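Local coordinates for uncharacterized ABC transporter solute-binding protein yclQ (Bacillus subtilis subsp. subtilis str. 168, PDB 3GFV) that binds iron-free and ferric petrobactin, and the precursor 3,4-dihydroxybenzoic acid, as the solute-binding component of an ABC transporter that takes up ferric petrobactin, at residues I160-K165 and E290-L295; N171-V176 and A203-N208; L175-N180 and E221-T226; D229-I234 and G264-L269. All coordinates share one frame; numbering follows the deposited sequence. Where two conformers were deposited one is given.

Interaction 1: residues I160-K165 and E290-L295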
loop_
_atom_site.group_PDB
_atom_site.type_symbol
_atom_site.label_atom_id
_atom_site.label_comp_id
_atom_site.label_asym_id
_atom_site.label_seq_id
_atom_site.Cartn_x
_atom_site.Cartn_y
_atom_site.Cartn_z
ATOM N N ILE A 160 2.756 -9.619 12.324
ATOM C CA ILE A 160 4.081 -9.145 11.889
ATOM C C ILE A 160 5.208 -9.873 12.640
ATOM O O ILE A 160 6.207 -10.295 12.032
ATOM C CB ILE A 160 4.209 -7.616 12.073
ATOM C CG1 ILE A 160 3.401 -6.888 10.988
ATOM C CG2 ILE A 160 5.661 -7.162 11.984
ATOM C CD1 ILE A 160 3.319 -5.399 11.211
ATOM N N ALA A 161 5.050 -10.022 13.955
ATOM C CA ALA A 161 6.052 -10.772 14.728
ATOM C C ALA A 161 6.205 -12.197 14.208
ATOM O O ALA A 161 7.329 -12.728 14.114
ATOM C CB ALA A 161 5.717 -10.785 16.199
ATOM N N ASP A 162 5.079 -12.818 13.870
ATOM C CA ASP A 162 5.073 -14.181 13.344
ATOM C C ASP A 162 5.793 -14.309 11.983
ATOM O O ASP A 162 6.551 -15.261 11.761
ATOM C CB ASP A 162 3.629 -14.699 13.260
ATOM C CG ASP A 162 3.529 -16.052 12.571
ATOM O OD1 ASP A 162 3.959 -17.067 13.169
ATOM O OD2 ASP A 162 3.008 -16.101 11.433
ATOM N N VAL A 163 5.563 -13.371 11.067
ATOM C CA VAL A 163 6.230 -13.451 9.767
ATOM C C VAL A 163 7.718 -13.136 9.908
ATOM O O VAL A 163 8.562 -13.756 9.254
ATOM C CB VAL A 163 5.577 -12.564 8.674
ATOM C CG1 VAL A 163 5.818 -11.093 8.950
ATOM C CG2 VAL A 163 6.136 -12.938 7.270
ATOM N N LYS A 164 8.038 -12.209 10.796
ATOM C CA LYS A 164 9.424 -11.846 11.034
ATOM C C LYS A 164 10.189 -13.038 11.607
ATOM O O LYS A 164 11.323 -13.313 11.191
ATOM C CB LYS A 164 9.519 -10.625 11.947
ATOM C CG LYS A 164 10.932 -10.241 12.334
ATOM C CD LYS A 164 10.966 -8.901 13.057
ATOM C CE LYS A 164 12.153 -8.848 14.018
ATOM N NZ LYS A 164 12.843 -7.533 13.990
ATOM N N LYS A 165 9.576 -13.748 12.546
ATOM C CA LYS A 165 10.210 -14.943 13.102
ATOM C C LYS A 165 10.463 -15.985 12.001
ATOM O O LYS A 165 11.557 -16.555 11.909
ATOM C CB LYS A 165 9.402 -15.521 14.274
ATOM C CG LYS A 165 10.153 -16.588 15.040
ATOM C CD LYS A 165 9.533 -16.864 16.405
ATOM C CE LYS A 165 10.020 -15.870 17.446
ATOM N NZ LYS A 165 9.490 -16.222 18.786
ATOM N N GLU A 290 0.433 -12.826 2.292
ATOM C CA GLU A 290 1.104 -13.182 1.047
ATOM C C GLU A 290 2.588 -13.484 1.276
ATOM O O GLU A 290 3.127 -14.438 0.702
ATOM C CB GLU A 290 1.004 -12.061 0.002
ATOM C CG GLU A 290 -0.402 -11.768 -0.481
ATOM C CD GLU A 290 -0.385 -10.632 -1.498
ATOM O OE1 GLU A 290 -0.004 -10.891 -2.636
ATOM O OE2 GLU A 290 -0.721 -9.489 -1.153
ATOM N N VAL A 291 3.249 -12.657 2.080
ATOM C CA VAL A 291 4.677 -12.842 2.349
ATOM C C VAL A 291 4.910 -14.124 3.172
ATOM O O VAL A 291 5.793 -14.943 2.845
ATOM C CB VAL A 291 5.302 -11.582 3.015
ATOM C CG1 VAL A 291 6.755 -11.823 3.418
ATOM C CG2 VAL A 291 5.252 -10.391 2.036
ATOM N N LYS A 292 4.098 -14.296 4.204
ATOM C CA LYS A 292 4.193 -15.463 5.096
ATOM C C LYS A 292 3.985 -16.736 4.284
ATOM O O LYS A 292 4.763 -17.689 4.393
ATOM C CB LYS A 292 3.147 -15.364 6.208
ATOM C CG LYS A 292 3.067 -16.596 7.143
ATOM C CD LYS A 292 1.852 -16.470 8.079
ATOM C CE LYS A 292 1.438 -17.801 8.711
ATOM N NZ LYS A 292 2.523 -18.331 9.580
ATOM N N ASP A 293 2.938 -16.749 3.459
ATOM C CA ASP A 293 2.676 -17.893 2.574
ATOM C C ASP A 293 3.844 -18.190 1.642
ATOM O O ASP A 293 4.214 -19.347 1.449
ATOM C CB ASP A 293 1.407 -17.666 1.748
ATOM C CG ASP A 293 0.149 -17.876 2.553
ATOM O OD1 ASP A 293 0.244 -18.276 3.743
ATOM O OD2 ASP A 293 -0.944 -17.629 1.995
ATOM N N GLY A 294 4.412 -17.139 1.058
ATOM C CA GLY A 294 5.591 -17.276 0.224
ATOM C C GLY A 294 6.731 -17.903 1.002
ATOM O O GLY A 294 7.397 -18.838 0.501
ATOM N N LEU A 295 6.949 -17.424 2.232
ATOM C CA LEU A 295 8.122 -17.867 3.013
ATOM C C LEU A 295 7.940 -19.272 3.559
ATOM O O LEU A 295 8.910 -19.932 3.943
ATOM C CB LEU A 295 8.430 -16.907 4.169
ATOM C CG LEU A 295 8.833 -15.493 3.748
ATOM C CD1 LEU A 295 9.006 -14.633 4.998
ATOM C CD2 LEU A 295 10.107 -15.509 2.904
#
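Val-163 carries the apolar part of this helix pair. Its CG2 methyl reaches the surface of the segment 290-295 and lies 3.9 Å from Lys-292 CA, where the two backbones come closest. Two apolar groups flank the same methyl: Val-291 CG1 at 4.1 Å from Val-163 CG2, and Leu-295 CD1 at 4.0 Å from it. With CG1 between the backbone N and the carbonyl carbon (chi1 70°), CG2 stands anti to the N and extends across the gap. A single methyl therefore makes nearly all the apolar contact from the side of 160-165. This part is buried, and Phe-200 from a loop covers both Val-163 and Val-291, while Leu-295 also packs on Ala-167 and Leu-170 further along the first helix.

The flank formed by Asp-162 and Lys-292 is looser and only partly covered. The lysine runs extended as far as CE, then bends at its last torsion and brings NZ to 2.9 Å from Asp-162 OD2, on the syn lone pair of that oxygen. The two side chains meet at about a right angle. Asp-162 was modelled in two conformers, so the bridge is certain for only one of them. The stronger partner of Lys-292 NZ is Glu-296 of its own helix, also a salt bridge.

The axes of 160-165 and 290-295 approach to 9.8 Å and are inclined by 27°, so the two run in nearly the same direction. Helix 281-296 packs against the C-terminal half of helix 146-170, the long helix that passes from one lobe to the other, a hallmark of siderophore-binding proteins of the periplasmic binding fold.

Interaction 2: residues N171-V176 and A203-N208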
loop_
_atom_site.group_PDB
_atom_site.type_symbol
_atom_site.label_atom_id
_atom_site.label_comp_id
_atom_site.label_asym_id
_atom_site.label_seq_id
_atom_site.Cartn_x
_atom_site.Cartn_y
_atom_site.Cartn_z
ATOM N N ASN A 171 17.248 -18.116 7.331
ATOM C CA ASN A 171 18.631 -17.809 6.956
ATOM C C ASN A 171 18.750 -17.720 5.451
ATOM O O ASN A 171 19.646 -18.305 4.818
ATOM C CB ASN A 171 19.601 -18.852 7.492
ATOM C CG ASN A 171 19.779 -18.739 8.977
ATOM O OD1 ASN A 171 20.023 -17.646 9.496
ATOM N ND2 ASN A 171 19.642 -19.859 9.680
ATOM N N LYS A 172 17.795 -17.015 4.874
ATOM C CA LYS A 172 17.770 -16.835 3.426
ATOM C C LYS A 172 17.465 -15.364 3.176
ATOM O O LYS A 172 16.945 -14.677 4.065
ATOM C CB LYS A 172 16.645 -17.667 2.814
ATOM C CG LYS A 172 16.809 -19.174 2.997
ATOM C CD LYS A 172 17.985 -19.696 2.171
ATOM C CE LYS A 172 18.177 -21.189 2.392
ATOM N NZ LYS A 172 19.313 -21.718 1.574
ATOM N N ASN A 173 17.740 -14.876 1.965
ATOM C CA ASN A 173 17.482 -13.465 1.692
ATOM C C ASN A 173 16.417 -13.281 0.613
ATOM O O ASN A 173 15.925 -14.257 0.039
ATOM C CB ASN A 173 18.770 -12.720 1.328
ATOM C CG ASN A 173 19.424 -13.277 0.075
ATOM O OD1 ASN A 173 18.736 -13.732 -0.837
ATOM N ND2 ASN A 173 20.756 -13.221 0.018
ATOM N N GLY A 174 16.046 -12.028 0.371
ATOM C CA GLY A 174 14.996 -11.734 -0.596
ATOM C C GLY A 174 15.314 -10.487 -1.395
ATOM O O GLY A 174 15.947 -9.540 -0.899
ATOM N N LEU A 175 14.864 -10.491 -2.645
ATOM C CA LEU A 175 14.934 -9.307 -3.492
ATOM C C LEU A 175 13.515 -8.948 -3.936
ATOM O O LEU A 175 12.753 -9.829 -4.324
ATOM C CB LEU A 175 15.808 -9.587 -4.718
ATOM C CG LEU A 175 15.850 -8.495 -5.792
ATOM C CD1 LEU A 175 16.535 -7.231 -5.250
ATOM C CD2 LEU A 175 16.555 -9.003 -7.100
ATOM N N VAL A 176 13.175 -7.663 -3.884
ATOM C CA VAL A 176 11.862 -7.192 -4.343
ATOM C C VAL A 176 12.007 -6.432 -5.652
ATOM O O VAL A 176 12.775 -5.465 -5.735
ATOM C CB VAL A 176 11.227 -6.242 -3.297
ATOM C CG1 VAL A 176 9.815 -5.820 -3.738
ATOM C CG2 VAL A 176 11.168 -6.928 -1.920
ATOM N N ALA A 203 15.648 -10.747 5.146
ATOM C CA ALA A 203 16.979 -10.182 4.931
ATOM C C ALA A 203 17.131 -9.702 3.472
ATOM O O ALA A 203 16.819 -10.443 2.546
ATOM C CB ALA A 203 18.048 -11.235 5.236
ATOM N N PRO A 204 17.606 -8.463 3.272
ATOM C CA PRO A 204 17.767 -7.983 1.897
ATOM C C PRO A 204 18.909 -8.715 1.217
ATOM O O PRO A 204 19.981 -8.872 1.814
ATOM C CB PRO A 204 18.137 -6.505 2.070
ATOM C CG PRO A 204 17.846 -6.167 3.495
ATOM C CD PRO A 204 17.960 -7.437 4.268
ATOM N N ALA A 205 18.686 -9.181 -0.006
ATOM C CA ALA A 205 19.758 -9.740 -0.817
ATOM C C ALA A 205 20.763 -8.659 -1.234
ATOM O O ALA A 205 21.932 -8.949 -1.499
ATOM C CB ALA A 205 19.182 -10.454 -2.060
ATOM N N ASP A 206 20.299 -7.422 -1.302
ATOM C CA ASP A 206 21.152 -6.282 -1.596
ATOM C C ASP A 206 20.759 -5.116 -0.705
ATOM O O ASP A 206 19.757 -4.458 -0.961
ATOM C CB ASP A 206 21.018 -5.894 -3.082
ATOM C CG ASP A 206 21.949 -4.779 -3.483
ATOM O OD1 ASP A 206 22.602 -4.180 -2.598
ATOM O OD2 ASP A 206 22.017 -4.486 -4.700
ATOM N N GLN A 207 21.566 -4.862 0.328
ATOM C CA GLN A 207 21.314 -3.804 1.308
ATOM C C GLN A 207 21.387 -2.409 0.709
ATOM O O GLN A 207 20.876 -1.451 1.292
ATOM C CB GLN A 207 22.360 -3.883 2.430
ATOM C CG GLN A 207 22.264 -5.116 3.295
ATOM C CD GLN A 207 21.193 -4.987 4.355
ATOM O OE1 GLN A 207 20.421 -4.023 4.362
ATOM N NE2 GLN A 207 21.137 -5.958 5.262
ATOM N N ASN A 208 22.019 -2.305 -0.456
ATOM C CA ASN A 208 22.429 -1.011 -0.989
ATOM C C ASN A 208 21.566 -0.432 -2.104
ATOM O O ASN A 208 21.953 0.537 -2.754
ATOM C CB ASN A 208 23.888 -1.078 -1.429
ATOM C CG ASN A 208 24.811 -1.454 -0.286
ATOM O OD1 ASN A 208 25.657 -2.342 -0.418
ATOM N ND2 ASN A 208 24.633 -0.797 0.854
HETATM O O HOH W 1 14.955 -13.656 5.436
#
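Asn-173 and Ala-205 meet amide against methyl. The Ala-205 CB sits 3.5 Å from both CG and OD1 of Asn-173, and ND2 lies close to Ala-205 CA, so the whole carboxamide leans on this one alanine. The first torsion of Asn-173 (chi1 61°) places CG between its own backbone N and carbonyl carbon, and the amide is thereby turned toward segment 203-208. Beyond it, Leu-175 brings its CB within 4.4 Å of the same Ala-205 methyl, which is touched by side chains from two residues of the strand. The nearest atom to Ala-203 CB across the contact is Lys-172 O.

Between these side chains lies a short parallel pairing at Gly-174 and Pro-204. Gly-174 N donates to Ala-203 O at 2.8 Å, and Ala-205 N returns a bond to Gly-174 O at 2.9 Å. Toward the start of the strand, a water takes over: it bridges Lys-172 O and Ala-203 N, accepting from the latter. After Ala-205 the chain turns away, held by an Asx turn in which Asn-208 N donates to Asp-206 OD1.

Strand 173-180 follows helix 146-170 directly, and 203-204 is a short, weakly bonded partner at its beginning. Strand 230-235 also pairs with 173-180, through Tyr-230 and Phe-232. Helix 195-198 packs on Pro-204 and Val-176. Helix 220-226 touches Ala-205 through Thr-226, and its Tyr-222 hydroxyl bonds to Asp-206 OD2, which ties the turn to that helix.

Interaction 3: residues L175-N180 and E221-T226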
loop_
_atom_site.group_PDB
_atom_site.type_symbol
_atom_site.label_atom_id
_atom_site.label_comp_id
_atom_site.label_asym_id
_atom_site.label_seq_id
_atom_site.Cartn_x
_atom_site.Cartn_y
_atom_site.Cartn_z
ATOM N N LEU A 175 14.864 -10.491 -2.645
ATOM C CA LEU A 175 14.934 -9.307 -3.492
ATOM C C LEU A 175 13.515 -8.948 -3.936
ATOM O O LEU A 175 12.753 -9.829 -4.324
ATOM C CB LEU A 175 15.808 -9.587 -4.718
ATOM C CG LEU A 175 15.850 -8.495 -5.792
ATOM C CD1 LEU A 175 16.535 -7.231 -5.250
ATOM C CD2 LEU A 175 16.555 -9.003 -7.100
ATOM N N VAL A 176 13.175 -7.663 -3.884
ATOM C CA VAL A 176 11.862 -7.192 -4.343
ATOM C C VAL A 176 12.007 -6.432 -5.652
ATOM O O VAL A 176 12.775 -5.465 -5.735
ATOM C CB VAL A 176 11.227 -6.242 -3.297
ATOM C CG1 VAL A 176 9.815 -5.820 -3.738
ATOM C CG2 VAL A 176 11.168 -6.928 -1.920
ATOM N N ILE A 177 11.265 -6.854 -6.670
ATOM C CA ILE A 177 11.331 -6.176 -7.984
ATOM C C ILE A 177 9.947 -5.844 -8.486
ATOM O O ILE A 177 8.983 -6.527 -8.165
ATOM C CB ILE A 177 12.044 -6.981 -9.079
ATOM C CG1 ILE A 177 11.374 -8.352 -9.302
ATOM C CG2 ILE A 177 13.561 -7.097 -8.770
ATOM C CD1 ILE A 177 11.889 -9.118 -10.491
HETATM N N MSE A 178 9.868 -4.805 -9.314
HETATM C CA MSE A 178 8.634 -4.504 -10.021
HETATM C C MSE A 178 8.923 -4.546 -11.516
HETATM O O MSE A 178 9.949 -4.011 -11.989
HETATM C CB MSE A 178 8.056 -3.149 -9.588
HETATM C CG MSE A 178 6.788 -2.794 -10.330
HETATM SE SE MSE A 178 6.033 -1.137 -9.563
HETATM C CE MSE A 178 7.276 0.053 -10.386
ATOM N N ALA A 179 8.061 -5.243 -12.244
ATOM C CA ALA A 179 8.148 -5.327 -13.700
ATOM C C ALA A 179 7.181 -4.338 -14.329
ATOM O O ALA A 179 6.058 -4.198 -13.880
ATOM C CB ALA A 179 7.824 -6.731 -14.165
ATOM N N ASN A 180 7.617 -3.672 -15.396
ATOM C CA ASN A 180 6.782 -2.672 -16.019
ATOM C C ASN A 180 7.109 -2.654 -17.490
ATOM O O ASN A 180 8.127 -2.086 -17.912
ATOM C CB ASN A 180 7.004 -1.308 -15.379
ATOM C CG ASN A 180 6.106 -0.240 -15.964
ATOM O OD1 ASN A 180 4.894 -0.427 -16.086
ATOM N ND2 ASN A 180 6.697 0.891 -16.327
ATOM N N GLU A 221 20.863 -9.187 -15.526
ATOM C CA GLU A 221 22.167 -9.534 -14.988
ATOM C C GLU A 221 22.266 -9.156 -13.516
ATOM O O GLU A 221 23.014 -9.778 -12.768
ATOM C CB GLU A 221 23.290 -8.841 -15.756
ATOM C CG GLU A 221 23.557 -9.405 -17.145
ATOM C CD GLU A 221 22.729 -8.727 -18.230
ATOM O OE1 GLU A 221 21.680 -8.118 -17.893
ATOM O OE2 GLU A 221 23.138 -8.798 -19.420
ATOM N N TYR A 222 21.540 -8.113 -13.121
ATOM C CA TYR A 222 21.506 -7.715 -11.721
ATOM C C TYR A 222 20.843 -8.792 -10.849
ATOM O O TYR A 222 21.300 -9.074 -9.755
ATOM C CB TYR A 222 20.729 -6.401 -11.550
ATOM C CG TYR A 222 20.504 -6.061 -10.108
ATOM C CD1 TYR A 222 21.510 -5.460 -9.359
ATOM C CD2 TYR A 222 19.292 -6.349 -9.469
ATOM C CE1 TYR A 222 21.320 -5.156 -8.013
ATOM C CE2 TYR A 222 19.100 -6.048 -8.136
ATOM C CZ TYR A 222 20.099 -5.449 -7.411
ATOM O OH TYR A 222 19.886 -5.166 -6.074
ATOM N N ILE A 223 19.770 -9.394 -11.346
ATOM C CA ILE A 223 19.104 -10.460 -10.588
ATOM C C ILE A 223 20.058 -11.651 -10.409
ATOM O O ILE A 223 20.181 -12.214 -9.323
ATOM C CB ILE A 223 17.806 -10.888 -11.279
ATOM C CG1 ILE A 223 16.806 -9.724 -11.258
ATOM C CG2 ILE A 223 17.185 -12.089 -10.581
ATOM C CD1 ILE A 223 15.576 -9.987 -12.091
ATOM N N SER A 224 20.749 -11.999 -11.485
ATOM C CA SER A 224 21.717 -13.087 -11.484
ATOM C C SER A 224 22.858 -12.786 -10.520
ATOM O O SER A 224 23.264 -13.628 -9.702
ATOM C CB SER A 224 22.246 -13.285 -12.908
ATOM O OG SER A 224 23.310 -14.223 -12.925
ATOM N N LYS A 225 23.407 -11.585 -10.591
ATOM C CA LYS A 225 24.531 -11.322 -9.699
ATOM C C LYS A 225 24.121 -11.232 -8.233
ATOM O O LYS A 225 24.904 -11.528 -7.341
ATOM C CB LYS A 225 25.359 -10.118 -10.144
ATOM C CG LYS A 225 24.929 -8.807 -9.622
ATOM C CD LYS A 225 26.103 -7.846 -9.640
ATOM C CE LYS A 225 25.659 -6.434 -9.334
ATOM N NZ LYS A 225 26.803 -5.473 -9.357
ATOM N N THR A 226 22.877 -10.820 -7.986
ATOM C CA THR A 226 22.363 -10.740 -6.627
ATOM C C THR A 226 22.015 -12.115 -6.073
ATOM O O THR A 226 22.187 -12.354 -4.878
ATOM C CB THR A 226 21.130 -9.834 -6.604
ATOM O OG1 THR A 226 21.529 -8.535 -7.057
ATOM C CG2 THR A 226 20.532 -9.754 -5.193
#
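Leu-175 meets Tyr-222 with both of its methyls, and apolar contacts of this kind make up the whole crossing. CD2 and CD1 of the leucine each lie 4.0 Å from Tyr-222 CE2, and CD1 is also near the hydroxyl oxygen. The leucine lies at a slant to the tyrosine side chain. Its CG stands opposite the backbone N (chi1 173°), which directs the fork toward the helix. CD2 is shared further, at 4.2 Å from Ile-223 CG1 and at the outer limit of contact with Thr-226 CG2. Two residues along the strand, Ile-177 meets the helix through one pair of terminal methyls: its CD1 is 4.1 Å from Ile-223 CD1, with the two isoleucines crossing at about a right angle.

The hydrogen bond of Thr-226 lies within the helix, whereas that of the Tyr-222 hydroxyl reaches Asp-206. Thr-226 OG1 donates to Tyr-222 O at 2.8 Å, and Thr-226 N bonds to the same oxygen from the opposite face of the carbonyl. That oxygen is gripped twice by one residue. The same threonine oxygen sits 3.4 Å above the centre of the Tyr-222 ring, so one side of the ring has a polar neighbour while an ortho carbon of the hydroxyl meets leucine methyls.

Segment 221-226 runs nearly antiparallel to 175-180 (171°), and helix 220-226 covers the face of the sheet bearing Leu-175 and Ile-177. Leu-231 and Val-233 of strand 230-235 continue this apolar layer beside Ile-177, with Ile-184 of strand 183-187 also touching that residue, and Tyr-222 rests on Ala-186.

Interaction 4: residues D229-I234 and G264-L269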
loop_
_atom_site.group_PDB
_atom_site.type_symbol
_atom_site.label_atom_id
_atom_site.label_comp_id
_atom_site.label_asym_id
_atom_site.label_seq_id
_atom_site.Cartn_x
_atom_site.Cartn_y
_atom_site.Cartn_z
ATOM N N ASP A 229 17.533 -15.667 -2.644
ATOM C CA ASP A 229 16.871 -16.931 -2.317
ATOM C C ASP A 229 15.370 -16.856 -2.562
ATOM O O ASP A 229 14.751 -17.837 -2.971
ATOM C CB ASP A 229 17.124 -17.257 -0.842
ATOM C CG ASP A 229 18.599 -17.386 -0.536
ATOM O OD1 ASP A 229 19.276 -18.089 -1.317
ATOM O OD2 ASP A 229 19.074 -16.754 0.438
ATOM N N TYR A 230 14.793 -15.683 -2.277
ATOM C CA TYR A 230 13.372 -15.403 -2.518
ATOM C C TYR A 230 13.234 -14.181 -3.403
ATOM O O TYR A 230 13.941 -13.195 -3.222
ATOM C CB TYR A 230 12.605 -15.172 -1.196
ATOM C CG TYR A 230 12.481 -16.446 -0.419
ATOM C CD1 TYR A 230 11.307 -17.208 -0.467
ATOM C CD2 TYR A 230 13.570 -16.938 0.301
ATOM C CE1 TYR A 230 11.214 -18.410 0.226
ATOM C CE2 TYR A 230 13.486 -18.143 0.983
ATOM C CZ TYR A 230 12.307 -18.869 0.947
ATOM O OH TYR A 230 12.237 -20.072 1.625
ATOM N N LEU A 231 12.330 -14.254 -4.374
ATOM C CA LEU A 231 12.135 -13.144 -5.300
ATOM C C LEU A 231 10.671 -12.698 -5.249
ATOM O O LEU A 231 9.770 -13.448 -5.617
ATOM C CB LEU A 231 12.537 -13.554 -6.721
ATOM C CG LEU A 231 12.390 -12.463 -7.800
ATOM C CD1 LEU A 231 13.323 -11.295 -7.548
ATOM C CD2 LEU A 231 12.684 -13.071 -9.192
ATOM N N PHE A 232 10.458 -11.482 -4.763
ATOM C CA PHE A 232 9.117 -10.914 -4.638
ATOM C C PHE A 232 8.854 -10.046 -5.853
ATOM O O PHE A 232 9.613 -9.110 -6.119
ATOM C CB PHE A 232 9.040 -10.074 -3.368
ATOM C CG PHE A 232 9.211 -10.872 -2.111
ATOM C CD1 PHE A 232 8.105 -11.427 -1.477
ATOM C CD2 PHE A 232 10.478 -11.085 -1.573
ATOM C CE1 PHE A 232 8.247 -12.168 -0.291
ATOM C CE2 PHE A 232 10.629 -11.830 -0.390
ATOM C CZ PHE A 232 9.520 -12.386 0.230
ATOM N N VAL A 233 7.794 -10.359 -6.598
ATOM C CA VAL A 233 7.534 -9.642 -7.847
ATOM C C VAL A 233 6.199 -8.907 -7.829
ATOM O O VAL A 233 5.158 -9.495 -7.486
ATOM C CB VAL A 233 7.512 -10.611 -9.026
ATOM C CG1 VAL A 233 7.305 -9.854 -10.319
ATOM C CG2 VAL A 233 8.828 -11.382 -9.080
ATOM N N ILE A 234 6.237 -7.640 -8.240
ATOM C CA ILE A 234 5.023 -6.832 -8.438
ATOM C C ILE A 234 5.018 -6.446 -9.894
ATOM O O ILE A 234 6.059 -6.082 -10.438
ATOM C CB ILE A 234 5.061 -5.575 -7.557
ATOM C CG1 ILE A 234 4.956 -5.993 -6.089
ATOM C CG2 ILE A 234 3.908 -4.615 -7.881
ATOM C CD1 ILE A 234 5.541 -4.973 -5.165
ATOM N N GLY A 264 11.894 -22.563 -6.808
ATOM C CA GLY A 264 10.466 -22.264 -6.773
ATOM C C GLY A 264 10.070 -21.301 -5.660
ATOM O O GLY A 264 9.046 -21.489 -4.981
ATOM N N HIS A 265 10.891 -20.277 -5.447
ATOM C CA HIS A 265 10.589 -19.250 -4.453
ATOM C C HIS A 265 10.439 -17.875 -5.087
ATOM O O HIS A 265 10.968 -16.887 -4.574
ATOM C CB HIS A 265 11.645 -19.228 -3.346
ATOM C CG HIS A 265 11.662 -20.482 -2.532
ATOM N ND1 HIS A 265 10.511 -21.031 -2.008
ATOM C CD2 HIS A 265 12.673 -21.306 -2.167
ATOM C CE1 HIS A 265 10.816 -22.139 -1.355
ATOM N NE2 HIS A 265 12.122 -22.321 -1.424
ATOM N N VAL A 266 9.759 -17.837 -6.228
ATOM C CA VAL A 266 9.274 -16.576 -6.765
ATOM C C VAL A 266 7.892 -16.373 -6.166
ATOM O O VAL A 266 7.034 -17.258 -6.221
ATOM C CB VAL A 266 9.228 -16.560 -8.308
ATOM C CG1 VAL A 266 8.777 -15.182 -8.802
ATOM C CG2 VAL A 266 10.611 -16.871 -8.872
ATOM N N ILE A 267 7.702 -15.217 -5.552
ATOM C CA ILE A 267 6.433 -14.893 -4.899
ATOM C C ILE A 267 5.758 -13.793 -5.696
ATOM O O ILE A 267 6.265 -12.666 -5.774
ATOM C CB ILE A 267 6.704 -14.489 -3.456
ATOM C CG1 ILE A 267 7.362 -15.684 -2.736
ATOM C CG2 ILE A 267 5.422 -13.972 -2.747
ATOM C CD1 ILE A 267 8.016 -15.334 -1.409
ATOM N N TYR A 268 4.643 -14.146 -6.335
ATOM C CA TYR A 268 3.910 -13.202 -7.169
ATOM C C TYR A 268 2.895 -12.476 -6.290
ATOM O O TYR A 268 1.852 -13.026 -5.937
ATOM C CB TYR A 268 3.216 -13.917 -8.322
ATOM C CG TYR A 268 4.191 -14.647 -9.204
ATOM C CD1 TYR A 268 4.813 -13.998 -10.257
ATOM C CD2 TYR A 268 4.534 -15.970 -8.953
ATOM C CE1 TYR A 268 5.729 -14.662 -11.064
ATOM C CE2 TYR A 268 5.444 -16.632 -9.756
ATOM C CZ TYR A 268 6.033 -15.971 -10.809
ATOM O OH TYR A 268 6.944 -16.626 -11.610
ATOM N N LEU A 269 3.227 -11.249 -5.932
ATOM C CA LEU A 269 2.385 -10.458 -5.043
ATOM C C LEU A 269 1.163 -9.975 -5.816
ATOM O O LEU A 269 1.174 -9.939 -7.041
ATOM C CB LEU A 269 3.181 -9.296 -4.441
ATOM C CG LEU A 269 4.326 -9.732 -3.504
ATOM C CD1 LEU A 269 5.219 -8.560 -3.076
ATOM C CD2 LEU A 269 3.824 -10.549 -2.280
HETATM O O HOH W 2 3.081 -10.306 -9.145
#
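Phe-232 and Ile-267 form the apolar centre of a parallel strand pair, 230-235 with 266-268, joined by a beta-alpha-beta connection in the sheet of the C-terminal lobe. The two side chains point the same way, and Ile-267 CD1 comes as near as 3.4 Å to Phe-232 CE1. The same methyl also approaches the edge of the Tyr-230 ring, while Leu-269 CD1 fills in beside Phe-232 CB and Ile-234 CG1. On the other face of the sheet Val-233 CG2 packs 3.8 Å from Val-266 CG1, and Val-266 CG1 in turn lies over a face of the Tyr-268 ring; helix 246-250 covers this side.

The backbones are laced by four hydrogen bonds, from Leu-231 N to His-265 O, Ile-267 N to Leu-231 O (2.7 Å), Val-233 N to Ile-267 O and Leu-269 N to Val-233 O. At one end the rings of Tyr-230 and His-265 make an offset stack, centroids 4.4 Å apart and planes at 27°, with Tyr-230 CE1 over one face of the imidazole. At the other end a water donates both to Val-233 O at 2.8 Å and to Leu-269 O at 2.9 Å.

In the fold
Interaction 1 opens first, on helix 146-170, and closes last, on helix 281-296, so the other three nest within its loop. Strand 173-180 then starts interactions 2 and 3, which share Leu-175 and Val-176; the first closes at 203-208 and the second at 221-226, so their loops overlap. Interaction 4 follows in series, with strand 230-235 returning beside 173-180 and its loop closing at 264-269. Interactions 2 and 4 pair strands of one sheet, and interaction 3 packs helix 220-226 on it. Interaction 1 reaches that sheet where Gly-294 and Leu-295 pack on Ile-267 and Tyr-230, so helix 281-296 lies between helix 146-170 and that sheet.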